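Local coordinates for alkylhalidase CmlS (Streptomyces venezuelae, PDB 3I3L), which is a flavin-dependent halogenase of chloramphenicol biosynthesis that holds its FAD cofactor through a covalent bond to an aspartate, at residues 375-380 with 433-438; 508-513 with 561-566. All blocks are in the same frame, centred on the assembly; numbering follows the deposited sequence.

Contact 1 (375-380 with 433-438); sequences ASFYTF and STMIAI
F377 and F380 on helix 352-382 pack against I436 of helix 430-439, and both segments are helical throughout. The axes of the two short segments approach to 11.1 Å, and their N-to-C directions differ by 60°. This spacing is bridged by side chains, not by close backbone contact. I436 CG1 lies against F377 CE2 at 3.6 Å, and the two side chains run past each other in opposite directions. Beyond it, the I436 CD1 methyl fits between the two phenylalanines. I436 CD1 is 3.5 Å from F380 CD2 and also touches F377 CE2. The extended chain of I436 (chi2 177°) carries the methyl this far across. M435 reaches the F377 tip, with M435 CE 3.7 Å from F377 CZ. The chain of M435 bends at chi3 (17°), and it crosses the phenylalanine at about a right angle. F380 also meets S433. F380 CE2 is 3.8 Å from the backbone N of S433, while CZ touches CB more loosely. S376 O lies over one face of the F380 ring, offset toward its rim. The cluster continues outside the segments: F377 meets the rings of F373 and F324, F324 edge-to-face, and F380 meets W409. An alanine in place of F377 would probably cost the M435 methyl its ring partner in this contact and I436 CG1 its main contact, leaving M435 less restrained and I436 held by F380 alone among these residues. The contact is plain apolar packing between two helices; the side chain of M435 is about 12 Å from that of S325, which binds FAD. The helices are held here by van der Waals fit and burial of hydrocarbon.

Contact 2 (508-513 with 561-566); sequences EGLDMA and AGLLTG
L563 and A561 pack on the backbone of D511 and on L510 and M512. The tight part lies at D511. A561 CB sits 3.4 Å from D511 O, and L563 CD1 is 3.6 Å from D511 C. The two methyls of L563 divide the work. CD1 covers the D511-M512 peptide, while L563 CD2 rests on L510, 3.8 Å from L510 O and 3.9 Å from L510 CB. With CG anti to its carbonyl carbon (chi1 -71°), L563 extends its fork toward strand 511-512. M512 touches more loosely, with M512 CB 4.3 Å from A561 CB; its end leads away, and the side chain also touches R557 and L558 of helix 551-560. The loose, solvent side is at L510, which is exposed. L510 CD1 and L510 CD2 both lie by A561 O, at 3.8 and 3.7 Å. G562 has positive phi and ends helix 551-560 in a Schellman motif. The chain then turns through L563 into strand 564-568. The D511 carboxylate is directed elsewhere and forms salt bridges with R361 and K486. The contact thus joins an edge strand of one small antiparallel sheet to the helix-to-strand turn leading into another, both within the C-terminal family region. Its cohesion comes from methyl groups laid on peptide and hydrocarbon, while the charge of D511 is paired outside the contact.

The contacts come in series along the chain, contact 1 closing before contact 2 opens. Their centres are 25 Å apart and their nearest atoms about 15 Å apart, so they do not touch. Contact 1 packs helix 430-439 on the late part of helix 352-382. Contact 2 lies in the C-terminal family region, where strand 511-512 edges one three-stranded sheet and strand 564-568 is central in another. Helix 352-382 links the two areas: it carries one side of contact 1 and, through R361, also reaches contact 2. This long helix therefore contacts both the 430-439 helix and the C-terminal region.

Contact 1 (375-380 with 433-438)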
loop_
_atom_site.group_PDB
_atom_site.type_symbol
_atom_site.label_atom_id
_atom_site.label_comp_id
_atom_site.label_asym_id
_atom_site.label_seq_id
_atom_site.Cartn_x
_atom_site.Cartn_y
_atom_site.Cartn_z
ATOM N N ALA A 375 5.237 4.416 11.663
ATOM C CA ALA A 375 5.992 4.841 12.811
ATOM C C ALA A 375 5.040 5.421 13.862
ATOM O O ALA A 375 5.205 5.177 15.057
ATOM C CB ALA A 375 7.060 5.915 12.373
ATOM N N SER A 376 4.069 6.214 13.414
ATOM C CA SER A 376 3.001 6.726 14.277
ATOM C C SER A 376 2.244 5.614 14.984
ATOM O O SER A 376 2.181 5.591 16.203
ATOM C CB SER A 376 2.029 7.561 13.451
ATOM O OG SER A 376 2.653 8.773 13.141
ATOM N N PHE A 377 1.692 4.673 14.231
ATOM C CA PHE A 377 0.984 3.560 14.854
ATOM C C PHE A 377 1.809 2.790 15.866
ATOM O O PHE A 377 1.326 2.544 16.971
ATOM C CB PHE A 377 0.326 2.607 13.860
ATOM C CG PHE A 377 -0.933 3.130 13.317
ATOM C CD1 PHE A 377 -0.935 3.999 12.223
ATOM C CD2 PHE A 377 -2.136 2.777 13.902
ATOM C CE1 PHE A 377 -2.140 4.511 11.718
ATOM C CE2 PHE A 377 -3.326 3.275 13.404
ATOM C CZ PHE A 377 -3.321 4.152 12.304
ATOM N N TYR A 378 3.046 2.418 15.515
ATOM C CA TYR A 378 3.864 1.702 16.493
ATOM C C TYR A 378 4.077 2.572 17.777
ATOM O O TYR A 378 3.977 2.082 18.883
ATOM C CB TYR A 378 5.189 1.229 15.916
ATOM C CG TYR A 378 5.074 -0.019 15.102
ATOM C CD1 TYR A 378 4.427 -1.121 15.587
ATOM C CD2 TYR A 378 5.600 -0.104 13.829
ATOM C CE1 TYR A 378 4.325 -2.289 14.857
ATOM C CE2 TYR A 378 5.493 -1.308 13.070
ATOM C CZ TYR A 378 4.837 -2.362 13.601
ATOM O OH TYR A 378 4.696 -3.565 12.892
ATOM N N THR A 379 4.389 3.864 17.601
ATOM C CA THR A 379 4.547 4.747 18.742
ATOM C C THR A 379 3.310 4.779 19.683
ATOM O O THR A 379 3.473 4.802 20.904
ATOM C CB THR A 379 4.950 6.159 18.295
ATOM O OG1 THR A 379 6.118 6.019 17.497
ATOM C CG2 THR A 379 5.291 7.057 19.511
ATOM N N PHE A 380 2.101 4.768 19.119
ATOM C CA PHE A 380 0.878 4.794 19.944
ATOM C C PHE A 380 0.748 3.559 20.771
ATOM O O PHE A 380 0.356 3.635 21.958
ATOM C CB PHE A 380 -0.414 4.927 19.102
ATOM C CG PHE A 380 -0.480 6.196 18.332
ATOM C CD1 PHE A 380 0.112 7.360 18.843
ATOM C CD2 PHE A 380 -1.120 6.249 17.094
ATOM C CE1 PHE A 380 0.073 8.551 18.116
ATOM C CE2 PHE A 380 -1.186 7.452 16.375
ATOM C CZ PHE A 380 -0.588 8.594 16.882
ATOM N N SER A 433 -3.617 9.471 14.317
ATOM C CA SER A 433 -4.422 9.813 15.465
ATOM C C SER A 433 -5.882 10.008 15.003
ATOM O O SER A 433 -6.841 9.638 15.685
ATOM C CB SER A 433 -3.860 11.087 16.082
ATOM O OG SER A 433 -4.135 11.068 17.442
ATOM N N THR A 434 -6.011 10.532 13.795
ATOM C CA THR A 434 -7.272 10.810 13.217
ATOM C C THR A 434 -8.007 9.521 12.927
ATOM O O THR A 434 -9.137 9.356 13.396
ATOM C CB THR A 434 -7.130 11.694 11.976
ATOM O OG1 THR A 434 -6.694 13.003 12.390
ATOM C CG2 THR A 434 -8.465 11.841 11.262
ATOM N N MET A 435 -7.355 8.618 12.181
ATOM C CA MET A 435 -7.914 7.345 11.815
ATOM C C MET A 435 -8.428 6.595 13.030
ATOM O O MET A 435 -9.529 6.117 12.997
ATOM C CB MET A 435 -6.906 6.482 11.059
ATOM C CG MET A 435 -6.770 6.818 9.560
ATOM S SD MET A 435 -5.848 5.529 8.592
ATOM C CE MET A 435 -5.922 4.191 9.725
ATOM N N ILE A 436 -7.629 6.539 14.095
ATOM C CA ILE A 436 -7.939 5.777 15.285
ATOM C C ILE A 436 -9.181 6.326 15.951
ATOM O O ILE A 436 -10.067 5.555 16.322
ATOM C CB ILE A 436 -6.750 5.708 16.296
ATOM C CG1 ILE A 436 -5.566 4.893 15.722
ATOM C CG2 ILE A 436 -7.184 5.139 17.681
ATOM C CD1 ILE A 436 -4.290 4.835 16.653
ATOM N N ALA A 437 -9.230 7.642 16.117
ATOM C CA ALA A 437 -10.410 8.330 16.682
ATOM C C ALA A 437 -11.670 8.062 15.880
ATOM O O ALA A 437 -12.697 7.671 16.442
ATOM C CB ALA A 437 -10.174 9.851 16.765
ATOM N N ILE A 438 -11.625 8.275 14.573
ATOM C CA ILE A 438 -12.787 7.984 13.738
ATOM C C ILE A 438 -13.216 6.518 13.905
ATOM O O ILE A 438 -14.418 6.227 14.057
ATOM C CB ILE A 438 -12.477 8.296 12.281
ATOM C CG1 ILE A 438 -12.237 9.790 12.092
ATOM C CG2 ILE A 438 -13.596 7.842 11.372
ATOM C CD1 ILE A 438 -11.992 10.118 10.620
#

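Contact 2 (508-513 with 561-566)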
loop_
_atom_site.group_PDB
_atom_site.type_symbol
_atom_site.label_atom_id
_atom_site.label_comp_id
_atom_site.label_asym_id
_atom_site.label_seq_id
_atom_site.Cartn_x
_atom_site.Cartn_y
_atom_site.Cartn_z
ATOM N N GLU A 508 10.187 26.255 -7.739
ATOM C CA GLU A 508 11.186 25.438 -7.101
ATOM C C GLU A 508 10.652 24.002 -7.036
ATOM O O GLU A 508 10.882 23.242 -6.076
ATOM C CB GLU A 508 11.507 26.030 -5.718
ATOM C CG GLU A 508 12.095 27.473 -5.795
ATOM C CD GLU A 508 11.044 28.591 -6.063
ATOM O OE1 GLU A 508 9.859 28.395 -5.702
ATOM O OE2 GLU A 508 11.395 29.673 -6.623
ATOM N N GLY A 509 9.888 23.656 -8.071
ATOM C CA GLY A 509 9.540 22.287 -8.334
ATOM C C GLY A 509 8.551 21.611 -7.403
ATOM O O GLY A 509 8.005 20.576 -7.796
ATOM N N LEU A 510 8.324 22.141 -6.182
ATOM C CA LEU A 510 7.255 21.615 -5.279
ATOM C C LEU A 510 5.950 21.530 -6.033
ATOM O O LEU A 510 5.588 22.452 -6.779
ATOM C CB LEU A 510 7.003 22.510 -4.082
ATOM C CG LEU A 510 7.438 22.139 -2.679
ATOM C CD1 LEU A 510 6.797 23.122 -1.694
ATOM C CD2 LEU A 510 7.096 20.701 -2.341
ATOM N N ASP A 511 5.238 20.425 -5.851
ATOM C CA ASP A 511 4.015 20.264 -6.595
ATOM C C ASP A 511 2.922 19.560 -5.822
ATOM O O ASP A 511 3.106 19.132 -4.673
ATOM C CB ASP A 511 4.286 19.564 -7.933
ATOM C CG ASP A 511 4.820 18.121 -7.760
ATOM O OD1 ASP A 511 5.273 17.577 -8.801
ATOM O OD2 ASP A 511 4.821 17.546 -6.628
ATOM N N MET A 512 1.778 19.491 -6.479
ATOM C CA MET A 512 0.611 18.750 -6.016
ATOM C C MET A 512 0.164 18.052 -7.271
ATOM O O MET A 512 -0.445 18.666 -8.157
ATOM C CB MET A 512 -0.487 19.690 -5.472
ATOM C CG MET A 512 -1.753 18.976 -4.863
ATOM S SD MET A 512 -3.038 18.751 -6.052
ATOM C CE MET A 512 -3.666 20.384 -6.375
ATOM N N ALA A 513 0.511 16.777 -7.356
ATOM C CA ALA A 513 0.360 16.009 -8.597
ATOM C C ALA A 513 -1.001 15.320 -8.749
ATOM O O ALA A 513 -1.324 14.839 -9.828
ATOM C CB ALA A 513 1.486 14.968 -8.725
ATOM N N ALA A 561 0.804 19.588 0.553
ATOM C CA ALA A 561 1.979 19.701 -0.308
ATOM C C ALA A 561 2.910 20.820 0.128
ATOM O O ALA A 561 4.001 20.935 -0.418
ATOM C CB ALA A 561 1.569 19.914 -1.727
ATOM N N GLY A 562 2.490 21.637 1.099
ATOM C CA GLY A 562 3.277 22.781 1.551
ATOM C C GLY A 562 3.297 23.948 0.568
ATOM O O GLY A 562 4.043 24.897 0.755
ATOM N N LEU A 563 2.466 23.888 -0.465
ATOM C CA LEU A 563 2.276 25.003 -1.375
ATOM C C LEU A 563 1.368 26.140 -0.850
ATOM O O LEU A 563 1.595 27.272 -1.204
ATOM C CB LEU A 563 1.796 24.516 -2.752
ATOM C CG LEU A 563 2.828 23.768 -3.590
ATOM C CD1 LEU A 563 2.198 22.827 -4.581
ATOM C CD2 LEU A 563 3.783 24.745 -4.292
ATOM N N LEU A 564 0.337 25.825 -0.054
ATOM C CA LEU A 564 -0.451 26.844 0.651
ATOM C C LEU A 564 -0.280 26.796 2.165
ATOM O O LEU A 564 -0.279 25.714 2.799
ATOM C CB LEU A 564 -1.969 26.701 0.356
ATOM C CG LEU A 564 -2.583 27.055 -0.987
ATOM C CD1 LEU A 564 -3.998 26.586 -1.057
ATOM C CD2 LEU A 564 -2.481 28.560 -1.188
ATOM N N THR A 565 -0.170 27.990 2.750
ATOM C CA THR A 565 -0.218 28.140 4.187
ATOM C C THR A 565 -1.397 29.052 4.558
ATOM O O THR A 565 -1.553 30.124 3.996
ATOM C CB THR A 565 1.029 28.825 4.682
ATOM O OG1 THR A 565 2.155 28.299 3.985
ATOM C CG2 THR A 565 1.182 28.628 6.195
ATOM N N GLY A 566 -2.170 28.657 5.546
ATOM C CA GLY A 566 -3.355 29.374 5.913
ATOM C C GLY A 566 -3.242 30.093 7.220
ATOM O O GLY A 566 -2.604 29.614 8.152
#